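PDB 1YDO: HMG-CoA Lyase, which is an HMGL-like family member of the TIM-barrel clan, building a ring of parallel strands wrapped by helices. Local coordinates for residues A[8-12]-A[252-256]; A[66-71]-A[92-96]; A[204-208]-A[227-231]. All blocks are in the same frame, centred on the assembly; numbering follows the deposited sequence.

Contact 1. Residues A[8-12]-A[252-256]; sequences TIKEV and TEDIV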
loop_
_atom_site.group_PDB
_atom_site.type_symbol
_atom_site.label_atom_id
_atom_site.label_comp_id
_atom_site.label_asym_id
_atom_site.label_seq_id
_atom_site.Cartn_x
_atom_site.Cartn_y
_atom_site.Cartn_z
ATOM N N THR A 8 -2.030 0.868 -19.337
ATOM C CA THR A 8 -1.328 -0.370 -19.629
ATOM C C THR A 8 -0.305 -0.740 -18.560
ATOM O O THR A 8 0.612 0.023 -18.268
ATOM C CB THR A 8 -0.627 -0.288 -20.987
ATOM O OG1 THR A 8 -0.364 1.082 -21.300
ATOM C CG2 THR A 8 -1.510 -0.886 -22.074
ATOM N N ILE A 9 -0.480 -1.927 -17.979
ATOM C CA ILE A 9 0.420 -2.429 -16.954
ATOM C C ILE A 9 1.292 -3.542 -17.524
ATOM O O ILE A 9 0.801 -4.443 -18.203
ATOM C CB ILE A 9 -0.330 -3.015 -15.749
ATOM C CG1 ILE A 9 -0.985 -4.311 -16.145
ATOM C CG2 ILE A 9 -1.383 -2.048 -15.231
ATOM C CD1 ILE A 9 -1.221 -5.188 -14.978
ATOM N N LYS A 10 2.586 -3.495 -17.219
ATOM C CA LYS A 10 3.529 -4.494 -17.708
ATOM C C LYS A 10 4.018 -5.454 -16.620
ATOM O O LYS A 10 4.498 -5.032 -15.578
ATOM C CB LYS A 10 4.708 -3.773 -18.364
ATOM C CG LYS A 10 4.249 -2.812 -19.456
ATOM C CD LYS A 10 5.384 -2.384 -20.367
ATOM C CE LYS A 10 4.855 -1.601 -21.555
ATOM N NZ LYS A 10 5.964 -1.192 -22.455
ATOM N N GLU A 11 3.884 -6.749 -16.877
ATOM C CA GLU A 11 4.315 -7.772 -15.935
ATOM C C GLU A 11 5.816 -8.028 -16.055
ATOM O O GLU A 11 6.316 -8.236 -17.158
ATOM C CB GLU A 11 3.569 -9.078 -16.210
ATOM C CG GLU A 11 4.023 -10.225 -15.334
ATOM C CD GLU A 11 3.743 -9.978 -13.858
ATOM O OE1 GLU A 11 4.551 -10.431 -13.020
ATOM O OE2 GLU A 11 2.712 -9.344 -13.533
ATOM N N VAL A 12 6.534 -8.008 -14.932
ATOM C CA VAL A 12 7.978 -8.278 -14.947
ATOM C C VAL A 12 8.338 -9.323 -13.899
ATOM O O VAL A 12 9.504 -9.461 -13.524
ATOM C CB VAL A 12 8.836 -7.010 -14.673
ATOM C CG1 VAL A 12 8.643 -6.009 -15.782
ATOM C CG2 VAL A 12 8.477 -6.401 -13.325
ATOM N N THR A 252 1.236 -6.974 -8.980
ATOM C CA THR A 252 0.428 -6.719 -10.164
ATOM C C THR A 252 -1.065 -6.750 -9.888
ATOM O O THR A 252 -1.778 -5.862 -10.318
ATOM C CB THR A 252 0.713 -7.742 -11.266
ATOM O OG1 THR A 252 2.101 -7.687 -11.618
ATOM C CG2 THR A 252 -0.130 -7.445 -12.492
ATOM N N GLU A 253 -1.545 -7.775 -9.197
ATOM C CA GLU A 253 -2.965 -7.862 -8.925
ATOM C C GLU A 253 -3.445 -6.693 -8.083
ATOM O O GLU A 253 -4.544 -6.189 -8.293
ATOM C CB GLU A 253 -3.314 -9.185 -8.249
ATOM C CG GLU A 253 -2.495 -9.502 -7.014
ATOM C CD GLU A 253 -1.134 -10.072 -7.337
ATOM O OE1 GLU A 253 -0.613 -10.879 -6.534
ATOM O OE2 GLU A 253 -0.582 -9.724 -8.398
ATOM N N ASP A 254 -2.634 -6.241 -7.136
ATOM C CA ASP A 254 -3.035 -5.105 -6.309
ATOM C C ASP A 254 -3.186 -3.871 -7.185
ATOM O O ASP A 254 -4.062 -3.039 -6.973
ATOM C CB ASP A 254 -1.981 -4.845 -5.235
ATOM C CG ASP A 254 -1.924 -5.940 -4.202
ATOM O OD1 ASP A 254 -0.898 -6.043 -3.492
ATOM O OD2 ASP A 254 -2.916 -6.698 -4.093
ATOM N N ILE A 255 -2.304 -3.767 -8.167
ATOM C CA ILE A 255 -2.324 -2.651 -9.079
ATOM C C ILE A 255 -3.545 -2.751 -9.969
ATOM O O ILE A 255 -4.250 -1.771 -10.170
ATOM C CB ILE A 255 -1.077 -2.632 -9.951
ATOM C CG1 ILE A 255 0.139 -2.418 -9.071
ATOM C CG2 ILE A 255 -1.199 -1.563 -11.001
ATOM C CD1 ILE A 255 1.406 -2.356 -9.834
ATOM N N VAL A 256 -3.787 -3.939 -10.502
ATOM C CA VAL A 256 -4.920 -4.161 -11.384
ATOM C C VAL A 256 -6.216 -3.939 -10.629
ATOM O O VAL A 256 -7.152 -3.349 -11.161
ATOM C CB VAL A 256 -4.933 -5.595 -11.944
ATOM C CG1 VAL A 256 -6.191 -5.826 -12.740
ATOM C CG2 VAL A 256 -3.713 -5.818 -12.815
#

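Contact 2. Residues A[66-71]-A[92-96]; sequences AKGIDR and EGGIN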
loop_
_atom_site.group_PDB
_atom_site.type_symbol
_atom_site.label_atom_id
_atom_site.label_comp_id
_atom_site.label_asym_id
_atom_site.label_seq_id
_atom_site.Cartn_x
_atom_site.Cartn_y
_atom_site.Cartn_z
ATOM N N ALA A 66 12.566 -18.937 -23.205
ATOM C CA ALA A 66 12.171 -18.060 -24.297
ATOM C C ALA A 66 11.570 -18.830 -25.471
ATOM O O ALA A 66 10.846 -18.255 -26.286
ATOM C CB ALA A 66 13.374 -17.230 -24.766
ATOM N N LYS A 67 11.873 -20.127 -25.553
ATOM C CA LYS A 67 11.373 -20.980 -26.633
ATOM C C LYS A 67 10.319 -21.949 -26.135
ATOM O O LYS A 67 9.694 -22.646 -26.931
ATOM C CB LYS A 67 12.523 -21.771 -27.266
ATOM C CG LYS A 67 13.529 -20.919 -28.016
ATOM C CD LYS A 67 14.700 -21.748 -28.509
ATOM C CE LYS A 67 15.686 -20.897 -29.301
ATOM N NZ LYS A 67 16.901 -21.675 -29.702
ATOM N N GLY A 68 10.122 -21.990 -24.823
ATOM C CA GLY A 68 9.135 -22.894 -24.259
ATOM C C GLY A 68 7.736 -22.322 -24.096
ATOM O O GLY A 68 6.747 -23.044 -24.251
ATOM N N ILE A 69 7.647 -21.030 -23.785
ATOM C CA ILE A 69 6.358 -20.372 -23.582
ATOM C C ILE A 69 5.389 -20.579 -24.744
ATOM O O ILE A 69 5.797 -20.870 -25.868
ATOM C CB ILE A 69 6.525 -18.857 -23.385
ATOM C CG1 ILE A 69 7.040 -18.219 -24.679
ATOM C CG2 ILE A 69 7.480 -18.581 -22.236
ATOM C CD1 ILE A 69 6.897 -16.708 -24.720
ATOM N N ASP A 70 4.101 -20.422 -24.459
ATOM C CA ASP A 70 3.072 -20.578 -25.475
ATOM C C ASP A 70 3.085 -19.432 -26.474
ATOM O O ASP A 70 2.860 -19.635 -27.663
ATOM C CB ASP A 70 1.693 -20.666 -24.827
ATOM C CG ASP A 70 1.412 -22.025 -24.272
ATOM O OD1 ASP A 70 0.487 -22.132 -23.438
ATOM O OD2 ASP A 70 2.111 -22.986 -24.683
ATOM N N ARG A 71 3.338 -18.222 -25.991
ATOM C CA ARG A 71 3.380 -17.057 -26.865
ATOM C C ARG A 71 2.015 -16.796 -27.516
ATOM O O ARG A 71 1.710 -17.310 -28.589
ATOM C CB ARG A 71 4.462 -17.264 -27.929
ATOM C CG ARG A 71 4.894 -15.981 -28.576
ATOM C CD ARG A 71 6.347 -16.010 -28.987
ATOM N NE ARG A 71 7.267 -16.237 -27.877
ATOM C CZ ARG A 71 8.539 -15.842 -27.884
ATOM N NH1 ARG A 71 9.329 -16.077 -26.848
ATOM N NH2 ARG A 71 9.017 -15.181 -28.925
ATOM N N GLU A 92 17.457 -15.089 -30.936
ATOM C CA GLU A 92 17.200 -16.486 -31.174
ATOM C C GLU A 92 16.027 -16.949 -30.337
ATOM O O GLU A 92 15.306 -17.864 -30.726
ATOM C CB GLU A 92 18.429 -17.308 -30.837
ATOM C CG GLU A 92 18.162 -18.796 -30.792
ATOM C CD GLU A 92 19.435 -19.604 -30.682
ATOM O OE1 GLU A 92 19.349 -20.819 -30.372
ATOM O OE2 GLU A 92 20.525 -19.028 -30.917
ATOM N N GLY A 93 15.843 -16.323 -29.180
ATOM C CA GLY A 93 14.737 -16.686 -28.305
ATOM C C GLY A 93 13.382 -16.262 -28.854
ATOM O O GLY A 93 12.344 -16.813 -28.478
ATOM N N GLY A 94 13.391 -15.270 -29.739
ATOM C CA GLY A 94 12.151 -14.797 -30.329
ATOM C C GLY A 94 11.558 -13.592 -29.635
ATOM O O GLY A 94 10.456 -13.165 -29.975
ATOM N N ILE A 95 12.287 -13.039 -28.673
ATOM C CA ILE A 95 11.812 -11.875 -27.937
ATOM C C ILE A 95 11.354 -10.768 -28.865
ATOM O O ILE A 95 12.059 -10.426 -29.807
ATOM C CB ILE A 95 12.897 -11.314 -26.999
ATOM C CG1 ILE A 95 12.968 -12.163 -25.740
ATOM C CG2 ILE A 95 12.574 -9.889 -26.601
ATOM C CD1 ILE A 95 13.299 -13.610 -26.006
ATOM N N ASN A 96 10.172 -10.214 -28.595
ATOM C CA ASN A 96 9.631 -9.137 -29.409
ATOM C C ASN A 96 10.288 -7.814 -29.020
ATOM O O ASN A 96 10.654 -7.011 -29.880
ATOM C CB ASN A 96 8.126 -9.008 -29.207
ATOM C CG ASN A 96 7.409 -10.319 -29.354
ATOM O OD1 ASN A 96 7.544 -10.991 -30.364
ATOM N ND2 ASN A 96 6.644 -10.702 -28.337
#

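Contact 3. Residues A[204-208]-A[227-231]; sequences IALHF and ITVFD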
loop_
_atom_site.group_PDB
_atom_site.type_symbol
_atom_site.label_atom_id
_atom_site.label_comp_id
_atom_site.label_asym_id
_atom_site.label_seq_id
_atom_site.Cartn_x
_atom_site.Cartn_y
_atom_site.Cartn_z
ATOM N N ILE A 204 6.621 7.251 -21.124
ATOM C CA ILE A 204 7.232 7.119 -19.815
ATOM C C ILE A 204 6.472 6.143 -18.924
ATOM O O ILE A 204 5.268 6.286 -18.710
ATOM C CB ILE A 204 7.330 8.483 -19.119
ATOM C CG1 ILE A 204 8.387 9.329 -19.814
ATOM C CG2 ILE A 204 7.682 8.301 -17.666
ATOM C CD1 ILE A 204 8.426 10.768 -19.347
ATOM N N ALA A 205 7.185 5.141 -18.414
ATOM C CA ALA A 205 6.587 4.140 -17.546
ATOM C C ALA A 205 7.181 4.238 -16.148
ATOM O O ALA A 205 8.260 4.805 -15.956
ATOM C CB ALA A 205 6.825 2.771 -18.109
ATOM N N LEU A 206 6.467 3.676 -15.179
ATOM C CA LEU A 206 6.929 3.701 -13.812
ATOM C C LEU A 206 7.042 2.320 -13.180
ATOM O O LEU A 206 6.136 1.501 -13.280
ATOM C CB LEU A 206 6.027 4.592 -12.966
ATOM C CG LEU A 206 6.236 6.074 -13.211
ATOM C CD1 LEU A 206 5.280 6.849 -12.327
ATOM C CD2 LEU A 206 7.669 6.476 -12.918
ATOM N N HIS A 207 8.178 2.072 -12.538
ATOM C CA HIS A 207 8.425 0.816 -11.878
ATOM C C HIS A 207 8.634 1.126 -10.396
ATOM O O HIS A 207 9.736 1.468 -9.990
ATOM C CB HIS A 207 9.675 0.167 -12.461
ATOM C CG HIS A 207 9.856 -1.276 -12.061
ATOM N ND1 HIS A 207 10.909 -2.043 -12.505
ATOM C CD2 HIS A 207 9.107 -2.085 -11.270
ATOM C CE1 HIS A 207 10.805 -3.270 -12.005
ATOM N NE2 HIS A 207 9.724 -3.322 -11.254
ATOM N N PHE A 208 7.574 1.036 -9.599
ATOM C CA PHE A 208 7.684 1.302 -8.176
ATOM C C PHE A 208 7.917 0.042 -7.339
ATOM O O PHE A 208 7.447 -1.051 -7.676
ATOM C CB PHE A 208 6.420 1.991 -7.671
ATOM C CG PHE A 208 6.272 3.399 -8.148
ATOM C CD1 PHE A 208 7.237 4.359 -7.841
ATOM C CD2 PHE A 208 5.173 3.768 -8.916
ATOM C CE1 PHE A 208 7.112 5.669 -8.297
ATOM C CE2 PHE A 208 5.032 5.068 -9.379
ATOM C CZ PHE A 208 6.006 6.026 -9.069
ATOM N N ILE A 227 0.975 9.690 -16.483
ATOM C CA ILE A 227 1.603 8.411 -16.806
ATOM C C ILE A 227 0.496 7.363 -16.917
ATOM O O ILE A 227 -0.450 7.381 -16.136
ATOM C CB ILE A 227 2.609 7.976 -15.697
ATOM C CG1 ILE A 227 3.926 8.736 -15.830
ATOM C CG2 ILE A 227 2.893 6.507 -15.804
ATOM C CD1 ILE A 227 3.842 10.161 -15.462
ATOM N N THR A 228 0.608 6.454 -17.876
ATOM C CA THR A 228 -0.415 5.434 -18.046
ATOM C C THR A 228 0.211 4.054 -18.212
ATOM O O THR A 228 -0.457 3.090 -18.592
ATOM C CB THR A 228 -1.306 5.745 -19.282
ATOM O OG1 THR A 228 -0.493 5.796 -20.472
ATOM C CG2 THR A 228 -2.018 7.097 -19.108
ATOM N N VAL A 229 1.497 3.970 -17.915
ATOM C CA VAL A 229 2.221 2.719 -18.018
ATOM C C VAL A 229 2.844 2.363 -16.677
ATOM O O VAL A 229 3.646 3.118 -16.122
ATOM C CB VAL A 229 3.341 2.827 -19.071
ATOM C CG1 VAL A 229 3.990 1.475 -19.297
ATOM C CG2 VAL A 229 2.776 3.374 -20.354
ATOM N N PHE A 230 2.483 1.207 -16.148
ATOM C CA PHE A 230 3.039 0.812 -14.870
ATOM C C PHE A 230 3.507 -0.617 -14.867
ATOM O O PHE A 230 2.840 -1.506 -15.386
ATOM C CB PHE A 230 2.006 1.040 -13.784
ATOM C CG PHE A 230 1.694 2.490 -13.562
ATOM C CD1 PHE A 230 2.500 3.273 -12.739
ATOM C CD2 PHE A 230 0.606 3.079 -14.192
ATOM C CE1 PHE A 230 2.224 4.633 -12.540
ATOM C CE2 PHE A 230 0.317 4.431 -14.004
ATOM C CZ PHE A 230 1.129 5.211 -13.172
ATOM N N ASP A 231 4.678 -0.831 -14.287
ATOM C CA ASP A 231 5.265 -2.156 -14.207
ATOM C C ASP A 231 4.836 -2.813 -12.925
ATOM O O ASP A 231 4.725 -2.150 -11.895
ATOM C CB ASP A 231 6.781 -2.048 -14.238
ATOM C CG ASP A 231 7.300 -1.653 -15.600
ATOM O OD1 ASP A 231 8.513 -1.380 -15.712
ATOM O OD2 ASP A 231 6.495 -1.630 -16.555
#

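Contact 1. Residues A[8-12]-A[252-256]
Ile-9 carries the apolar half of this contact, a worked example of a barrel strand packing against the helix outside it. Its CG1 sits between the backbone N and the carbonyl carbon (chi1 71°), and the extended next step carries CD1 to the helix. There the methyl rests between two residues one helical turn apart, 3.5 Å from Thr-252 CG2 and 3.4 Å from Val-256 CG2, the isoleucine crossing the valine at about a right angle. The other branch, Ile-9 CG2, lies beside the backbone N and reaches Ile-255 more loosely, with 4.3 Å between it and Ile-255 CG2.

Two residues on, Glu-11 brings the polar half. Its chain bends at chi2 (64°), which turns the carboxylate toward the helix, so that OE2 faces the Thr-252 hydroxyl. Thr-252 OG1 donates to Glu-11 OE2 over 2.6 Å, meeting that oxygen on its syn side but 23° out of the carboxylate plane. All the touching residues are buried, so a carboxylate here needs polar company: OE2 has the threonine, and the other oxygen, OE1, accepts from the backbone N of Gly-13 and of Ala-234. Together these bonds would limit rotation of the group.

Strand 8-11 and helix 252-256 run almost antiparallel, their axes 10.0 Å apart. The strand also hydrogen-bonds to strand 229-232 on one flank and, through Glu-11, to Tyr-44 and Glu-46 on the other, closing the barrel, while Thr-252 leans on Leu-273 of helix 270-284.

Contact 2. Residues A[66-71]-A[92-96]
Lys-67 and Glu-92 face each other on the exposed side of this contact, where the C-terminal ends of two successive barrel helices meet. From CB the lysine turns its CG anti to the carbonyl carbon (chi1 -67°), which places CG 4.3 Å from Gly-93 O. Beyond CG the chain is fully extended, CD carrying it onward until CE lies 3.4 Å from Glu-92 O and also beside Glu-92 CG. At the tip, NZ makes a hydrogen-bonded salt bridge of 2.7 Å to Glu-92 OE1, which receives it on its anti lone pair, the one away from the other oxygen. The glutamate is extended as well, and the two chains meet obliquely; both residues are exposed.

Deeper in, the backbones come close: the CA atoms of Ala-66 and Gly-93 are only 5.0 Å apart, an approach made possible by the small methyl of one and the missing side chain of the other. Ala-66 CB also touches Ile-95 CD1 at 3.8 Å. Gly-94, with positive phi, takes the chain out of its helix. Its carbonyl O lies at the edge of the Arg-71 guanidinium, 2.7 Å from NH2, in a weak, strongly bent hydrogen bond (118° at the hydrogen). Bends at chi2 and chi3 bring the arginine there, and Gly-93 O stands obliquely to the same group; carbonyls near a helix end would probably suit its charge.

The join packs against the strands: Ala-66, Arg-71 and Ile-95 pack on Ile-47 of strand 44-49, Ile-95 also on Ala-79 of strand 76-80, and Ile-69 reaches across to helix 27-38.

Contact 3. Residues A[204-208]-A[227-231]
Leu-206 and Phe-230 share one first torsion, CG anti to the carbonyl carbon (chi1 -74° and -67°), and, as paired residues on one face of the sheet, lie side by side on neighbouring parallel strands, pointing the same way. Phe-230 CD1 and CE1 are the ring atoms that touch the leucine, whose CB approaches the ring obliquely: Phe-230 CD1 is 3.8 Å from Leu-206 CB, and Phe-230 CE1 equally far from Leu-206 CD1. Beyond them the rings of Phe-208 and Phe-230 meet edge to edge, CE2 of Phe-208 lying 4.3 Å from CE1 of Phe-230. At the other end Ile-204 CG2 packs on Ile-227 CG1 at 4.2 Å.

Two backbone bonds hold the strands: Leu-206 N to Val-229 O (3.0 Å) and Asp-231 N to Leu-206 O (2.9 Å). Ala-205 and Val-229 pack together on the sheet face away from Leu-206 and Phe-230. Further along, His-207 has its CG anti to the backbone N (chi1 -167°), and the methylene of Asp-231 lies over one face of its ring, a CH-pi contact with CB 4.1 Å from the ring centroid. The carboxylate itself turns to Arg-139 in a salt bridge and to Ser-175.

These strands belong to a beta-alpha-beta unit whose connecting helix, 215-225, packs on Leu-206 and Phe-230; helix 185-196 touches Leu-206, Phe-208 and Ile-227, and strand 174-177 continues the sheet beyond strand 204-207.

How the contacts relate
Set side by side, the three contacts sample the layers of one barrel. Contact 3 is strand against strand within the wall, contact 1 is wall against outer helix, and contact 2 joins helix ends near the surface. Contacts 1 and 3 are buried and share the sheet: Lys-10 N lies 2.7 Å from Phe-230 O, and Thr-8 O 3.1 Å from Phe-230 N, probable hydrogen bonds between adjacent strands. Contact 2 stands apart, its centre about 21 Å from that of contact 1 and 24 Å from that of contact 3. Chemistry follows place: backbone bonds and aromatic packing in contact 3, methyl packing beside one hydrogen-bonded buried acid in contact 1, an exposed salt bridge beside a close backbone approach at glycine in contact 2.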